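Local coordinates for protein hookworm platelet inhibitor 1 (Ancylostoma caninum, PDB 4TPV) that inhibits the aggregation of host platelets and their adhesion to fibrinogen and collagen, possibly by binding the integrins that recognise these ligands, at residues A[18-21]-A[22-26]; A[29-33]-A[34-38]; A[166-169]-A[170-173]. One frame throughout, in Å; residues are numbered along the deposited sequence.

Contact 1: residues A[18-21]-A[22-26]; sequences MFTE and LHNGY
Phe19 and His23, one helical turn apart on the inward side of helix 13-34, form the tight part of this contact. The carbonyl oxygen Phe19 O accepts two bonds from the same residue: the backbone N-H of His23 in the ordinary helical manner, and the ring atom His23 ND1, 2.9 Å from Phe19 O. The two donors come from opposite faces of the carbonyl plane. The imidazole holds Phe19 O near its own plane, so ND1 points its N-H at the oxygen from the edge of the ring, although it stands above the peptide plane rather than on a lone pair. With CG beside the backbone N (chi1 -82°), the ring reaches back along the helix, while NE2 bonds to Tyr137 OH. An imidazole suits this place because it has a polar atom for each direction. Phe19 adds apolar bulk, its CD1 4.5 Å from His23 CE1, and rests on Pro81 and Cys122.

Thr20 and Asn24 run side by side, pointing the same way, with Thr20 CG2 3.8 Å from Asn24 ND2. The methyl can face the amide because Thr20 OG1 is turned back to Arg16 O; Asn24 OD1 takes the N-H of Met42.

The solvent side is looser: Glu21 is exposed and its chain bends at chi2. Its OE1 comes to 3.3 Å from Leu22 N, but at an angle too poor for a bond. Met18 leads its thioether away from residues 22-26, toward Asn79 and Pro81. Gly25 still closes the local turn, its N 2.9 Å from Glu21 O. An amphipathic first helix packed on the central sheet, His23 facing the sheet and Asn24 the loop before strand 43-44, is consistent with the alpha-beta-alpha CAP sandwich.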
loop_
_atom_site.group_PDB
_atom_site.type_symbol
_atom_site.label_atom_id
_atom_site.label_comp_id
_atom_site.label_asym_id
_atom_site.label_seq_id
_atom_site.Cartn_x
_atom_site.Cartn_y
_atom_site.Cartn_z
ATOM N N MET A 18 3.449 4.216 -10.923
ATOM C CA MET A 18 4.658 4.183 -10.115
ATOM C C MET A 18 4.292 3.782 -8.690
ATOM O O MET A 18 4.923 2.920 -8.120
ATOM C CB MET A 18 5.389 5.525 -10.133
ATOM C CG MET A 18 6.058 5.835 -11.470
ATOM S SD MET A 18 6.594 7.557 -11.497
ATOM C CE MET A 18 7.113 7.731 -13.215
ATOM N N PHE A 19 3.236 4.362 -8.137
ATOM C CA PHE A 19 2.829 3.994 -6.782
ATOM C C PHE A 19 2.489 2.508 -6.684
ATOM O O PHE A 19 2.896 1.825 -5.741
ATOM C CB PHE A 19 1.619 4.821 -6.340
ATOM C CG PHE A 19 1.968 6.140 -5.702
ATOM C CD1 PHE A 19 2.571 6.190 -4.460
ATOM C CD2 PHE A 19 1.625 7.327 -6.317
ATOM C CE1 PHE A 19 2.859 7.416 -3.859
ATOM C CE2 PHE A 19 1.909 8.546 -5.723
ATOM C CZ PHE A 19 2.529 8.587 -4.482
ATOM N N THR A 20 1.724 2.013 -7.647
ATOM C CA THR A 20 1.250 0.634 -7.600
ATOM C C THR A 20 2.410 -0.353 -7.739
ATOM O O THR A 20 2.516 -1.308 -6.977
ATOM C CB THR A 20 0.225 0.374 -8.698
ATOM O OG1 THR A 20 -0.799 1.381 -8.624
ATOM C CG2 THR A 20 -0.391 -1.028 -8.544
ATOM N N GLU A 21 3.279 -0.113 -8.717
ATOM C CA GLU A 21 4.421 -1.003 -8.920
ATOM C C GLU A 21 5.363 -1.019 -7.724
ATOM O O GLU A 21 5.891 -2.085 -7.340
ATOM C CB GLU A 21 5.199 -0.601 -10.175
ATOM C CG GLU A 21 6.250 -1.638 -10.615
ATOM C CD GLU A 21 7.541 -1.608 -9.808
ATOM O OE1 GLU A 21 7.937 -0.526 -9.321
ATOM O OE2 GLU A 21 8.161 -2.686 -9.656
ATOM N N LEU A 22 5.608 0.155 -7.144
ATOM C CA LEU A 22 6.488 0.253 -5.982
ATOM C C LEU A 22 5.946 -0.586 -4.824
ATOM O O LEU A 22 6.665 -1.400 -4.236
ATOM C CB LEU A 22 6.643 1.709 -5.560
ATOM C CG LEU A 22 7.837 2.013 -4.665
ATOM C CD1 LEU A 22 9.133 1.736 -5.450
ATOM C CD2 LEU A 22 7.761 3.474 -4.238
ATOM N N HIS A 23 4.656 -0.436 -4.535
ATOM C CA HIS A 23 4.039 -1.238 -3.474
ATOM C C HIS A 23 4.111 -2.744 -3.750
ATOM O O HIS A 23 4.431 -3.536 -2.866
ATOM C CB HIS A 23 2.571 -0.849 -3.285
ATOM C CG HIS A 23 2.363 0.371 -2.443
ATOM N ND1 HIS A 23 2.567 1.648 -2.915
ATOM C CD2 HIS A 23 1.941 0.506 -1.160
ATOM C CE1 HIS A 23 2.308 2.520 -1.950
ATOM N NE2 HIS A 23 1.924 1.850 -0.879
ATOM N N ASN A 24 3.801 -3.150 -4.973
ATOM C CA ASN A 24 3.863 -4.569 -5.267
ATOM C C ASN A 24 5.290 -5.129 -5.192
ATOM O O ASN A 24 5.481 -6.237 -4.706
ATOM C CB ASN A 24 3.227 -4.834 -6.628
ATOM C CG ASN A 24 1.715 -4.872 -6.543
ATOM O OD1 ASN A 24 1.164 -5.288 -5.529
ATOM N ND2 ASN A 24 1.043 -4.478 -7.618
ATOM N N GLY A 25 6.285 -4.353 -5.623
ATOM C CA GLY A 25 7.677 -4.754 -5.431
ATOM C C GLY A 25 8.053 -4.899 -3.962
ATOM O O GLY A 25 8.799 -5.814 -3.588
ATOM N N TYR A 26 7.571 -3.974 -3.130
ATOM C CA TYR A 26 7.778 -4.084 -1.689
ATOM C C TYR A 26 7.126 -5.353 -1.165
ATOM O O TYR A 26 7.681 -6.072 -0.351
ATOM C CB TYR A 26 7.178 -2.893 -0.937
ATOM C CG TYR A 26 7.825 -1.544 -1.161
ATOM C CD1 TYR A 26 9.126 -1.433 -1.590
ATOM C CD2 TYR A 26 7.113 -0.375 -0.910
ATOM C CE1 TYR A 26 9.711 -0.190 -1.772
ATOM C CE2 TYR A 26 7.683 0.864 -1.101
ATOM C CZ TYR A 26 8.984 0.944 -1.529
ATOM O OH TYR A 26 9.543 2.184 -1.723
#

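Contact 2: residues A[29-33]-A[34-38]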
loop_
_atom_site.group_PDB
_atom_site.type_symbol
_atom_site.label_atom_id
_atom_site.label_comp_id
_atom_site.label_asym_id
_atom_site.label_seq_id
_atom_site.Cartn_x
_atom_site.Cartn_y
_atom_site.Cartn_z
ATOM N N ALA A 29 9.085 -8.487 -2.350
ATOM C CA ALA A 29 10.322 -8.605 -1.578
ATOM C C ALA A 29 9.982 -9.112 -0.196
ATOM O O ALA A 29 10.632 -10.013 0.334
ATOM C CB ALA A 29 11.044 -7.266 -1.499
ATOM N N PHE A 30 8.947 -8.526 0.396
ATOM C CA PHE A 30 8.556 -8.927 1.735
ATOM C C PHE A 30 8.093 -10.382 1.760
ATOM O O PHE A 30 8.478 -11.147 2.655
ATOM C CB PHE A 30 7.454 -8.012 2.267
ATOM C CG PHE A 30 7.305 -8.083 3.752
ATOM C CD1 PHE A 30 6.481 -9.023 4.332
ATOM C CD2 PHE A 30 7.994 -7.203 4.559
ATOM C CE1 PHE A 30 6.340 -9.077 5.711
ATOM C CE2 PHE A 30 7.858 -7.245 5.928
ATOM C CZ PHE A 30 7.044 -8.187 6.506
ATOM N N ALA A 31 7.305 -10.798 0.773
ATOM C CA ALA A 31 6.771 -12.163 0.757
ATOM C C ALA A 31 7.874 -13.215 0.641
ATOM O O ALA A 31 7.797 -14.276 1.266
ATOM C CB ALA A 31 5.756 -12.338 -0.404
ATOM N N ARG A 32 8.876 -12.927 -0.179
ATOM C CA ARG A 32 9.969 -13.871 -0.364
ATOM C C ARG A 32 10.873 -13.913 0.860
ATOM O O ARG A 32 11.323 -14.990 1.252
ATOM C CB ARG A 32 10.780 -13.530 -1.619
ATOM C CG ARG A 32 11.925 -14.528 -1.894
ATOM C CD ARG A 32 11.390 -15.882 -2.424
ATOM N NE ARG A 32 11.000 -15.840 -3.828
ATOM C CZ ARG A 32 10.283 -16.778 -4.439
ATOM N NH1 ARG A 32 9.873 -17.848 -3.768
ATOM N NH2 ARG A 32 9.967 -16.648 -5.726
ATOM N N ASN A 33 11.128 -12.761 1.478
ATOM C CA ASN A 33 12.110 -12.729 2.565
ATOM C C ASN A 33 11.514 -13.135 3.911
ATOM O O ASN A 33 12.215 -13.690 4.759
ATOM C CB ASN A 33 12.758 -11.338 2.641
ATOM C CG ASN A 33 13.773 -11.119 1.531
ATOM O OD1 ASN A 33 14.958 -11.442 1.684
ATOM N ND2 ASN A 33 13.313 -10.596 0.396
ATOM N N TYR A 34 10.223 -12.882 4.112
ATOM C CA TYR A 34 9.561 -13.278 5.363
ATOM C C TYR A 34 8.713 -14.538 5.222
ATOM O O TYR A 34 8.201 -15.047 6.218
ATOM C CB TYR A 34 8.687 -12.121 5.902
ATOM C CG TYR A 34 9.502 -10.961 6.431
ATOM C CD1 TYR A 34 10.001 -9.995 5.577
ATOM C CD2 TYR A 34 9.796 -10.849 7.784
ATOM C CE1 TYR A 34 10.779 -8.952 6.038
ATOM C CE2 TYR A 34 10.560 -9.788 8.265
ATOM C CZ TYR A 34 11.055 -8.855 7.395
ATOM O OH TYR A 34 11.820 -7.821 7.891
ATOM N N LYS A 35 8.558 -15.034 3.992
ATOM C CA LYS A 35 7.792 -16.253 3.727
ATOM C C LYS A 35 6.329 -16.068 4.127
ATOM O O LYS A 35 5.847 -16.629 5.114
ATOM C CB LYS A 35 8.401 -17.462 4.449
ATOM C CG LYS A 35 9.867 -17.703 4.114
ATOM C CD LYS A 35 10.080 -17.795 2.611
ATOM C CE LYS A 35 11.567 -17.977 2.270
ATOM N NZ LYS A 35 11.859 -17.683 0.829
ATOM N N THR A 36 5.626 -15.266 3.340
ATOM C CA THR A 36 4.233 -14.949 3.607
ATOM C C THR A 36 3.339 -15.731 2.642
ATOM O O THR A 36 3.532 -15.646 1.427
ATOM C CB THR A 36 3.952 -13.437 3.454
ATOM O OG1 THR A 36 4.110 -13.048 2.079
ATOM C CG2 THR A 36 4.932 -12.611 4.309
ATOM N N SER A 37 2.357 -16.453 3.184
ATOM C CA SER A 37 1.600 -17.437 2.410
ATOM C C SER A 37 0.414 -16.926 1.580
ATOM O O SER A 37 -0.111 -17.683 0.767
ATOM C CB SER A 37 1.091 -18.526 3.349
ATOM O OG SER A 37 0.293 -17.962 4.378
ATOM N N LYS A 38 -0.023 -15.682 1.788
ATOM C CA LYS A 38 -1.143 -15.150 1.002
ATOM C C LYS A 38 -1.077 -13.629 0.856
ATOM O O LYS A 38 -2.041 -12.895 1.115
ATOM C CB LYS A 38 -2.474 -15.602 1.609
ATOM C CG LYS A 38 -2.665 -15.364 3.090
ATOM C CD LYS A 38 -4.083 -15.772 3.494
ATOM C CE LYS A 38 -4.241 -15.790 5.006
ATOM N NZ LYS A 38 -5.633 -16.205 5.391
HETATM O O HOH W 1 10.158 -18.864 -1.082
#
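Phe30 meets Tyr34 one turn later in an offset stack, the ring centroids 4.0 Å apart and the planes only 12° from parallel. Tyr34 CD1 lies over the centre of the Phe30 ring, and the closest carbons are Phe30 CE2 and Tyr34 CE1 at 3.4 Å. Phe30 CG stands opposite the backbone N (chi1 -162°), which swings its ring toward the helix end, against the Tyr34 ring. Thr36 CG2 touches the edge of the Phe30 ring, and Tyr149 meets that ring edge-to-face.

Ala31 is small enough for the chain to fold back over it. Its carbonyl accepts from the N-H of Thr36 on a lone pair, with Thr36 N 3.2 Å from Ala31 O, a six-to-one bond of the kind found in Schellman motifs; the positive phi of Lys35 (63°) makes this reversal possible.

Arg32 offers its carbonyl to a side chain: Lys35 NZ lies 2.8 Å from Arg32 O, in the carbonyl plane. A water accepts from both Lys35 NZ and Arg32 NH1, spanning two like charges 5.0 Å apart.

Asn33 turns back to Ala29, its ND2 2.7 Å from Ala29 O.

Stack, backbone reversal and ammonium together close the C-terminal end of the helix. A lysine ammonium on the last-turn carbonyl Arg32 O would probably be favoured by the helix dipole, whereas buried Thr36 OG1, packed against Ala31 CB, finds no hydrogen-bond partner.

Contact 3: residues A[166-169]-A[170-173]; sequences TCDD and DWQN
The indole of Trp171 meets the carboxylate of Asp168 at its edge: Asp168 CG lies in the ring plane, Asp168 OD2 is 3.3 Å from Trp171 CD1, and the two flat groups are turned 76° apart. One face of the same indole is laid on helix 13-34, where Asn24 CB sits over CZ2 and Gly25 N lies close to CZ3. The Asp168 carboxylate is approached from above its own plane by the N-H of Asp170, whose N is 2.9 Å from Asp168 OD1.

This is an Asx turn set inside a type I beta turn, in the connection between the short strands 166-167 and 176-177. The beta turn is closed by Trp171 N, 3.0 Å from Asp168 O; Asn173 N adds a weak bond to that same oxygen. Aspartate suits the first position because its short side chain can reach the N-H two residues on. Asp168 CG lies opposite its backbone N (chi1 -165°), and its other oxygen, OD2, is held by Thr41 OG1.

Three successive acids crowd the turn, Asp168 buried and the other two exposed. Asp168 OD1 and Asp170 OD2 stand 3.6 Å apart, a repulsion probably eased by a water that donates to Asp168 OD2 and Asp170 OD2. Another water joins Asp169 O to Gln172 N. Gln172 and Asn173 both take positive phi, which asparagine tolerates comparatively well, and curl the chain back toward Cys167, disulfide-bonded to Cys155. There the sulfur Cys167 SG sits 3.2 Å from Asn173 O.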
loop_
_atom_site.group_PDB
_atom_site.type_symbol
_atom_site.label_atom_id
_atom_site.label_comp_id
_atom_site.label_asym_id
_atom_site.label_seq_id
_atom_site.Cartn_x
_atom_site.Cartn_y
_atom_site.Cartn_z
ATOM N N THR A 166 -5.939 -16.604 -7.387
ATOM C CA THR A 166 -4.895 -17.564 -7.730
ATOM C C THR A 166 -3.528 -16.917 -7.531
ATOM O O THR A 166 -3.428 -15.725 -7.236
ATOM C CB THR A 166 -4.993 -18.038 -9.202
ATOM O OG1 THR A 166 -4.806 -16.908 -10.069
ATOM C CG2 THR A 166 -6.347 -18.663 -9.491
ATOM N N CYS A 167 -2.472 -17.705 -7.695
ATOM C CA CYS A 167 -1.133 -17.147 -7.570
ATOM C C CYS A 167 -0.829 -16.322 -8.807
ATOM O O CYS A 167 -1.236 -16.700 -9.899
ATOM C CB CYS A 167 -0.109 -18.260 -7.394
ATOM S SG CYS A 167 1.513 -17.667 -6.830
ATOM N N ASP A 168 -0.103 -15.223 -8.630
ATOM C CA ASP A 168 0.128 -14.237 -9.689
ATOM C C ASP A 168 1.465 -14.401 -10.425
ATOM O O ASP A 168 2.519 -14.020 -9.892
ATOM C CB ASP A 168 0.055 -12.830 -9.088
ATOM C CG ASP A 168 -0.075 -11.743 -10.141
ATOM O OD1 ASP A 168 0.082 -12.037 -11.346
ATOM O OD2 ASP A 168 -0.371 -10.592 -9.762
ATOM N N ASP A 169 1.424 -14.914 -11.661
ATOM C CA ASP A 169 2.677 -15.137 -12.392
ATOM C C ASP A 169 3.306 -13.809 -12.837
ATOM O O ASP A 169 4.439 -13.778 -13.332
ATOM C CB ASP A 169 2.479 -16.084 -13.594
ATOM C CG ASP A 169 1.353 -15.661 -14.514
ATOM O OD1 ASP A 169 0.992 -14.463 -14.521
ATOM O OD2 ASP A 169 0.834 -16.544 -15.245
ATOM N N ASP A 170 2.596 -12.710 -12.623
ATOM C CA ASP A 170 3.148 -11.382 -12.893
ATOM C C ASP A 170 4.137 -10.930 -11.827
ATOM O O ASP A 170 4.923 -10.003 -12.046
ATOM C CB ASP A 170 2.027 -10.342 -12.976
ATOM C CG ASP A 170 1.224 -10.449 -14.233
ATOM O OD1 ASP A 170 1.714 -11.034 -15.223
ATOM O OD2 ASP A 170 0.097 -9.910 -14.233
ATOM N N TRP A 171 4.060 -11.554 -10.653
ATOM C CA TRP A 171 4.836 -11.136 -9.491
ATOM C C TRP A 171 5.562 -12.335 -8.901
ATOM O O TRP A 171 5.465 -12.627 -7.707
ATOM C CB TRP A 171 3.929 -10.441 -8.457
ATOM C CG TRP A 171 3.527 -9.082 -8.955
ATOM C CD1 TRP A 171 2.367 -8.750 -9.576
ATOM C CD2 TRP A 171 4.335 -7.894 -8.960
ATOM N NE1 TRP A 171 2.384 -7.424 -9.954
ATOM C CE2 TRP A 171 3.581 -6.877 -9.580
ATOM C CE3 TRP A 171 5.620 -7.592 -8.497
ATOM C CZ2 TRP A 171 4.067 -5.579 -9.749
ATOM C CZ3 TRP A 171 6.093 -6.287 -8.654
ATOM C CH2 TRP A 171 5.319 -5.306 -9.274
ATOM N N GLN A 172 6.271 -13.026 -9.787
ATOM C CA GLN A 172 7.180 -14.126 -9.455
ATOM C C GLN A 172 6.493 -15.235 -8.658
ATOM O O GLN A 172 7.137 -15.961 -7.901
ATOM C CB GLN A 172 8.411 -13.595 -8.690
ATOM C CG GLN A 172 9.210 -12.512 -9.450
ATOM C CD GLN A 172 8.580 -11.093 -9.333
ATOM O OE1 GLN A 172 8.311 -10.610 -8.230
ATOM N NE2 GLN A 172 8.361 -10.432 -10.469
ATOM N N ASN A 173 5.190 -15.401 -8.880
ATOM C CA ASN A 173 4.403 -16.376 -8.132
ATOM C C ASN A 173 4.566 -16.245 -6.616
ATOM O O ASN A 173 4.572 -17.250 -5.886
ATOM C CB ASN A 173 4.750 -17.788 -8.595
ATOM C CG ASN A 173 4.291 -18.041 -10.009
ATOM O OD1 ASN A 173 5.104 -18.170 -10.919
ATOM N ND2 ASN A 173 2.974 -18.073 -10.210
HETATM O O HOH W 2 -1.084 -9.021 -11.861
HETATM O O HOH W 3 6.901 -12.800 -12.394
HETATM O O HOH W 4 -0.587 -13.014 -15.730
#

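From the N terminus, helix 13-34 first carries contact 1 in its middle, where the helix packs against strand 119-127 and helix 80-89 of the CAP domain. The same helix ends in contact 2, which turns the chain into the loop leading to strand 43-44. Contact 3 comes much later and closes the turn between strands 166-167 and 176-177. The three follow in series; none nests in or crosses another. Space nevertheless brings the ends together: the indole of contact 3 rests on the helix surface of contact 1, and Arg32 of contact 2 packs near Gln172, so the disulfide-bonded C-terminal region lies along the first helix.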